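Long-range contact in GTPase-activating protein GYP1 (Saccharomyces cerevisiae, PDB 1FKM), which stimulates GTP hydrolysis by Ypt/Rab GTPases such as Ypt1 and Ypt7, supplying catalytic arginine and glutamine fingers in trans: residues Q197-V211 / E228-L240. Numbering follows the deposited sequence.
Sequences QPGILRQVKNLSQLV and EFIQFAFRWMNCL
In the all-helical TBC (Rab-GAP) domain of Gyp1, helices 198-211 and 230-238 pack knobs-into-holes, Val204 entering a hole formed by Ile230, Ala233, Phe234 and Met237, and Met237 entering one formed by Ile200, Gln203, Val204 and Leu207. The short segments run at 122° to each other, with their axes 9.4 Å apart at closest approach. Met237 is a selenomethionine whose chain bends at chi2 and chi3; the bends carry CE against helix 198-211, where it meets Leu207 CD2 at 3.7 Å and also nears the carbonyl oxygen of Gln203. Val204 divides its branches, CG1 reaching Phe229 CB and CG2 lying between Ile230 CD1 and Met237 CE. At one end Ser208 covers a face of the Phe229 ring: its CA stands 3.9 Å from the centroid and almost on the ring normal, a CH-pi contact, while Leu207 and Val211 approach the same ring obliquely. At the other end Ile200 CG2, anti to the backbone N (CG1 at chi1 -60°), comes obliquely to the Phe234 ring in a tight contact, 3.3 Å from CD1. Gln203 turns its amide nitrogen to the carbonyl oxygen of Asn325 and to a water that bonds weakly to Met237 O. Gln197, the N-cap residue of helix 198-211, extends beyond CG so that its amide reaches both Phe234 and Asn238. Asn238 ND2 bonds to the backbone oxygen of Gln131, which joins this end of the contact to the backbone of the glutamine finger. Gln197 OE1 lies at the edge of the Phe234 ring, 3.3 Å from CZ, and Gln197 NE2 donates to Asn238 OD1 at 2.8 Å, the donor tilted 32° from the carbonyl plane.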
loop_
_atom_site.group_PDB
_atom_site.type_symbol
_atom_site.label_atom_id
_atom_site.label_comp_id
_atom_site.label_asym_id
_atom_site.label_seq_id
_atom_site.Cartn_x
_atom_site.Cartn_y
_atom_site.Cartn_z
ATOM N N GLN A 197 -10.937 -15.383 0.061
ATOM C CA GLN A 197 -10.517 -14.217 0.833
ATOM C C GLN A 197 -11.107 -14.185 2.239
ATOM O O GLN A 197 -11.743 -13.209 2.645
ATOM C CB GLN A 197 -10.863 -12.931 0.064
ATOM C CG GLN A 197 -10.103 -12.827 -1.253
ATOM C CD GLN A 197 -10.240 -11.477 -1.930
ATOM O OE1 GLN A 197 -11.143 -11.260 -2.743
ATOM N NE2 GLN A 197 -9.339 -10.559 -1.593
ATOM N N PRO A 198 -10.889 -15.263 3.010
ATOM C CA PRO A 198 -11.403 -15.348 4.377
ATOM C C PRO A 198 -10.910 -14.194 5.245
ATOM O O PRO A 198 -11.612 -13.743 6.146
ATOM C CB PRO A 198 -10.891 -16.707 4.850
ATOM C CG PRO A 198 -9.619 -16.871 4.085
ATOM C CD PRO A 198 -10.029 -16.420 2.703
ATOM N N GLY A 199 -9.704 -13.709 4.959
ATOM C CA GLY A 199 -9.153 -12.609 5.731
ATOM C C GLY A 199 -9.943 -11.320 5.587
ATOM O O GLY A 199 -10.104 -10.577 6.551
ATOM N N ILE A 200 -10.427 -11.045 4.382
ATOM C CA ILE A 200 -11.206 -9.840 4.136
ATOM C C ILE A 200 -12.575 -9.945 4.805
ATOM O O ILE A 200 -13.049 -8.981 5.412
ATOM C CB ILE A 200 -11.422 -9.590 2.630
ATOM C CG1 ILE A 200 -10.076 -9.422 1.914
ATOM C CG2 ILE A 200 -12.305 -8.350 2.437
ATOM C CD1 ILE A 200 -9.209 -8.309 2.450
ATOM N N LEU A 201 -13.214 -11.109 4.686
ATOM C CA LEU A 201 -14.525 -11.305 5.302
ATOM C C LEU A 201 -14.421 -11.145 6.815
ATOM O O LEU A 201 -15.322 -10.597 7.454
ATOM C CB LEU A 201 -15.089 -12.689 4.953
ATOM C CG LEU A 201 -15.458 -12.892 3.477
ATOM C CD1 LEU A 201 -15.933 -14.326 3.238
ATOM C CD2 LEU A 201 -16.550 -11.903 3.089
ATOM N N ARG A 202 -13.315 -11.613 7.388
ATOM C CA ARG A 202 -13.097 -11.497 8.827
ATOM C C ARG A 202 -12.889 -10.026 9.202
ATOM O O ARG A 202 -13.347 -9.571 10.247
ATOM C CB ARG A 202 -11.871 -12.317 9.237
ATOM C CG ARG A 202 -11.613 -12.354 10.733
ATOM C CD ARG A 202 -10.400 -13.216 11.055
ATOM N NE ARG A 202 -9.176 -12.682 10.458
ATOM C CZ ARG A 202 -8.462 -13.303 9.522
ATOM N NH1 ARG A 202 -8.845 -14.491 9.065
ATOM N NH2 ARG A 202 -7.364 -12.735 9.041
ATOM N N GLN A 203 -12.181 -9.293 8.347
ATOM C CA GLN A 203 -11.923 -7.868 8.572
ATOM C C GLN A 203 -13.229 -7.075 8.553
ATOM O O GLN A 203 -13.458 -6.204 9.398
ATOM C CB GLN A 203 -11.000 -7.321 7.480
ATOM C CG GLN A 203 -9.533 -7.662 7.652
ATOM C CD GLN A 203 -8.900 -6.899 8.797
ATOM O OE1 GLN A 203 -9.083 -7.244 9.968
ATOM N NE2 GLN A 203 -8.161 -5.841 8.465
ATOM N N VAL A 204 -14.077 -7.370 7.576
ATOM C CA VAL A 204 -15.354 -6.679 7.452
ATOM C C VAL A 204 -16.227 -6.983 8.670
ATOM O O VAL A 204 -16.918 -6.097 9.177
ATOM C CB VAL A 204 -16.080 -7.092 6.150
ATOM C CG1 VAL A 204 -17.481 -6.491 6.107
ATOM C CG2 VAL A 204 -15.276 -6.605 4.948
ATOM N N LYS A 205 -16.188 -8.225 9.146
ATOM C CA LYS A 205 -16.968 -8.605 10.330
ATOM C C LYS A 205 -16.443 -7.852 11.557
ATOM O O LYS A 205 -17.219 -7.403 12.406
ATOM C CB LYS A 205 -16.868 -10.112 10.583
ATOM C CG LYS A 205 -17.461 -10.968 9.481
ATOM C CD LYS A 205 -17.151 -12.443 9.690
ATOM C CE LYS A 205 -17.646 -13.286 8.521
ATOM N NZ LYS A 205 -17.289 -14.725 8.682
ATOM N N ASN A 206 -15.119 -7.732 11.644
ATOM C CA ASN A 206 -14.477 -7.028 12.749
ATOM C C ASN A 206 -14.855 -5.551 12.744
ATOM O O ASN A 206 -15.069 -4.961 13.805
ATOM C CB ASN A 206 -12.952 -7.179 12.667
ATOM C CG ASN A 206 -12.478 -8.554 13.108
ATOM O OD1 ASN A 206 -11.316 -8.912 12.920
ATOM N ND2 ASN A 206 -13.373 -9.326 13.704
ATOM N N LEU A 207 -14.940 -4.955 11.557
ATOM C CA LEU A 207 -15.316 -3.546 11.438
ATOM C C LEU A 207 -16.772 -3.385 11.858
ATOM O O LEU A 207 -17.132 -2.436 12.551
ATOM C CB LEU A 207 -15.141 -3.052 9.996
ATOM C CG LEU A 207 -15.658 -1.643 9.667
ATOM C CD1 LEU A 207 -14.896 -0.601 10.489
ATOM C CD2 LEU A 207 -15.501 -1.375 8.172
ATOM N N SER A 208 -17.602 -4.331 11.433
ATOM C CA SER A 208 -19.024 -4.325 11.750
ATOM C C SER A 208 -19.239 -4.353 13.263
ATOM O O SER A 208 -20.061 -3.605 13.803
ATOM C CB SER A 208 -19.689 -5.550 11.110
ATOM O OG SER A 208 -21.082 -5.546 11.337
ATOM N N GLN A 209 -18.498 -5.226 13.939
ATOM C CA GLN A 209 -18.599 -5.376 15.388
ATOM C C GLN A 209 -18.074 -4.148 16.118
ATOM O O GLN A 209 -18.627 -3.734 17.140
ATOM C CB GLN A 209 -17.818 -6.610 15.848
ATOM C CG GLN A 209 -18.413 -7.944 15.408
ATOM C CD GLN A 209 -19.726 -8.264 16.102
ATOM O OE1 GLN A 209 -20.742 -7.607 15.874
ATOM N NE2 GLN A 209 -19.708 -9.277 16.962
ATOM N N LEU A 210 -16.998 -3.575 15.597
ATOM C CA LEU A 210 -16.396 -2.390 16.193
ATOM C C LEU A 210 -17.390 -1.233 16.166
ATOM O O LEU A 210 -17.605 -0.564 17.177
ATOM C CB LEU A 210 -15.140 -1.987 15.416
ATOM C CG LEU A 210 -13.850 -1.690 16.182
ATOM C CD1 LEU A 210 -12.863 -1.017 15.229
ATOM C CD2 LEU A 210 -14.126 -0.794 17.388
ATOM N N VAL A 211 -17.992 -0.999 15.004
ATOM C CA VAL A 211 -18.949 0.089 14.847
ATOM C C VAL A 211 -20.196 -0.127 15.693
ATOM O O VAL A 211 -20.770 0.826 16.223
ATOM C CB VAL A 211 -19.339 0.272 13.366
ATOM C CG1 VAL A 211 -20.359 1.394 13.223
ATOM C CG2 VAL A 211 -18.092 0.587 12.552
ATOM N N GLU A 228 -25.252 -3.189 4.183
ATOM C CA GLU A 228 -24.372 -4.244 4.675
ATOM C C GLU A 228 -22.936 -3.741 4.581
ATOM O O GLU A 228 -22.550 -3.182 3.570
ATOM C CB GLU A 228 -24.537 -5.504 3.823
ATOM C CG GLU A 228 -25.970 -6.003 3.728
ATOM C CD GLU A 228 -26.093 -7.292 2.930
ATOM O OE1 GLU A 228 -25.053 -7.852 2.523
ATOM O OE2 GLU A 228 -27.237 -7.747 2.712
ATOM N N PHE A 229 -22.144 -3.935 5.629
ATOM C CA PHE A 229 -20.767 -3.460 5.588
ATOM C C PHE A 229 -19.992 -3.945 4.366
ATOM O O PHE A 229 -19.181 -3.211 3.813
ATOM C CB PHE A 229 -20.032 -3.843 6.874
ATOM C CG PHE A 229 -20.345 -2.932 8.033
ATOM C CD1 PHE A 229 -21.574 -3.009 8.684
ATOM C CD2 PHE A 229 -19.425 -1.970 8.446
ATOM C CE1 PHE A 229 -21.885 -2.138 9.734
ATOM C CE2 PHE A 229 -19.724 -1.093 9.493
ATOM C CZ PHE A 229 -20.959 -1.177 10.138
ATOM N N ILE A 230 -20.256 -5.171 3.930
ATOM C CA ILE A 230 -19.559 -5.711 2.767
ATOM C C ILE A 230 -19.770 -4.849 1.514
ATOM O O ILE A 230 -18.880 -4.743 0.668
ATOM C CB ILE A 230 -20.020 -7.164 2.468
ATOM C CG1 ILE A 230 -19.068 -7.825 1.465
ATOM C CG2 ILE A 230 -21.433 -7.163 1.904
ATOM C CD1 ILE A 230 -17.701 -8.137 2.031
ATOM N N GLN A 231 -20.934 -4.216 1.402
ATOM C CA GLN A 231 -21.237 -3.403 0.225
ATOM C C GLN A 231 -20.333 -2.197 -0.005
ATOM O O GLN A 231 -20.290 -1.652 -1.108
ATOM C CB GLN A 231 -22.700 -2.969 0.262
ATOM C CG GLN A 231 -23.644 -4.152 0.234
ATOM C CD GLN A 231 -25.088 -3.758 0.428
ATOM O OE1 GLN A 231 -25.419 -2.990 1.332
ATOM N NE2 GLN A 231 -25.964 -4.294 -0.415
ATOM N N PHE A 232 -19.611 -1.765 1.023
ATOM C CA PHE A 232 -18.703 -0.645 0.842
ATOM C C PHE A 232 -17.325 -0.942 1.427
ATOM O O PHE A 232 -16.313 -0.453 0.930
ATOM C CB PHE A 232 -19.291 0.639 1.462
ATOM C CG PHE A 232 -19.451 0.587 2.958
ATOM C CD1 PHE A 232 -18.369 0.834 3.799
ATOM C CD2 PHE A 232 -20.690 0.296 3.527
ATOM C CE1 PHE A 232 -18.514 0.793 5.182
ATOM C CE2 PHE A 232 -20.848 0.252 4.910
ATOM C CZ PHE A 232 -19.757 0.501 5.742
ATOM N N ALA A 233 -17.288 -1.778 2.459
ATOM C CA ALA A 233 -16.042 -2.106 3.139
ATOM C C ALA A 233 -15.170 -3.168 2.478
ATOM O O ALA A 233 -13.979 -3.264 2.783
ATOM C CB ALA A 233 -16.333 -2.511 4.578
ATOM N N PHE A 234 -15.734 -3.980 1.591
ATOM C CA PHE A 234 -14.884 -4.983 0.965
ATOM C C PHE A 234 -13.742 -4.277 0.238
ATOM O O PHE A 234 -12.581 -4.662 0.363
ATOM C CB PHE A 234 -15.641 -5.848 -0.041
ATOM C CG PHE A 234 -14.758 -6.855 -0.723
ATOM C CD1 PHE A 234 -14.383 -8.020 -0.068
ATOM C CD2 PHE A 234 -14.226 -6.595 -1.982
ATOM C CE1 PHE A 234 -13.482 -8.912 -0.651
ATOM C CE2 PHE A 234 -13.324 -7.481 -2.575
ATOM C CZ PHE A 234 -12.953 -8.639 -1.906
ATOM N N ARG A 235 -14.073 -3.236 -0.517
ATOM C CA ARG A 235 -13.055 -2.506 -1.259
ATOM C C ARG A 235 -12.084 -1.812 -0.306
ATOM O O ARG A 235 -10.883 -1.756 -0.569
ATOM C CB ARG A 235 -13.707 -1.482 -2.191
ATOM C CG ARG A 235 -12.772 -0.950 -3.271
ATOM C CD ARG A 235 -13.484 0.031 -4.197
ATOM N NE ARG A 235 -13.844 1.273 -3.517
ATOM C CZ ARG A 235 -14.515 2.268 -4.086
ATOM N NH1 ARG A 235 -14.906 2.171 -5.348
ATOM N NH2 ARG A 235 -14.789 3.366 -3.396
ATOM N N TRP A 236 -12.602 -1.285 0.801
ATOM C CA TRP A 236 -11.759 -0.616 1.791
ATOM C C TRP A 236 -10.698 -1.595 2.294
ATOM O O TRP A 236 -9.524 -1.254 2.427
ATOM C CB TRP A 236 -12.585 -0.151 2.992
ATOM C CG TRP A 236 -13.522 1.002 2.730
ATOM C CD1 TRP A 236 -13.882 1.524 1.522
ATOM C CD2 TRP A 236 -14.224 1.757 3.723
ATOM N NE1 TRP A 236 -14.772 2.564 1.703
ATOM C CE2 TRP A 236 -14.997 2.724 3.046
ATOM C CE3 TRP A 236 -14.274 1.704 5.123
ATOM C CZ2 TRP A 236 -15.814 3.635 3.723
ATOM C CZ3 TRP A 236 -15.085 2.610 5.796
ATOM C CH2 TRP A 236 -15.845 3.561 5.095
HETATM N N MSE A 237 -11.129 -2.818 2.580
HETATM C CA MSE A 237 -10.219 -3.841 3.083
HETATM C C MSE A 237 -9.315 -4.430 2.002
HETATM O O MSE A 237 -8.106 -4.544 2.193
HETATM C CB MSE A 237 -11.016 -4.965 3.744
HETATM C CG MSE A 237 -10.822 -5.042 5.238
HETATM SE SE MSE A 237 -11.156 -3.362 6.120
HETATM C CE MSE A 237 -12.964 -3.679 6.714
ATOM N N ASN A 238 -9.913 -4.786 0.869
ATOM C CA ASN A 238 -9.191 -5.402 -0.237
ATOM C C ASN A 238 -8.047 -4.552 -0.795
ATOM O O ASN A 238 -6.995 -5.084 -1.149
ATOM C CB ASN A 238 -10.176 -5.753 -1.361
ATOM C CG ASN A 238 -9.603 -6.749 -2.354
ATOM O OD1 ASN A 238 -9.081 -7.795 -1.964
ATOM N ND2 ASN A 238 -9.710 -6.439 -3.641
ATOM N N CYS A 239 -8.245 -3.237 -0.862
ATOM C CA CYS A 239 -7.216 -2.343 -1.399
ATOM C C CYS A 239 -6.625 -1.413 -0.338
ATOM O O CYS A 239 -6.005 -0.406 -0.668
ATOM C CB CYS A 239 -7.809 -1.504 -2.539
ATOM S SG CYS A 239 -8.754 -2.456 -3.755
ATOM N N LEU A 240 -6.809 -1.760 0.933
ATOM C CA LEU A 240 -6.309 -0.948 2.037
ATOM C C LEU A 240 -6.653 0.542 1.888
ATOM O O LEU A 240 -5.783 1.409 2.016
ATOM C CB LEU A 240 -4.791 -1.123 2.189
ATOM C CG LEU A 240 -4.275 -2.509 2.590
ATOM C CD1 LEU A 240 -2.760 -2.470 2.716
ATOM C CD2 LEU A 240 -4.898 -2.938 3.914
HETATM O O HOH W 1 -7.796 -5.405 5.450
#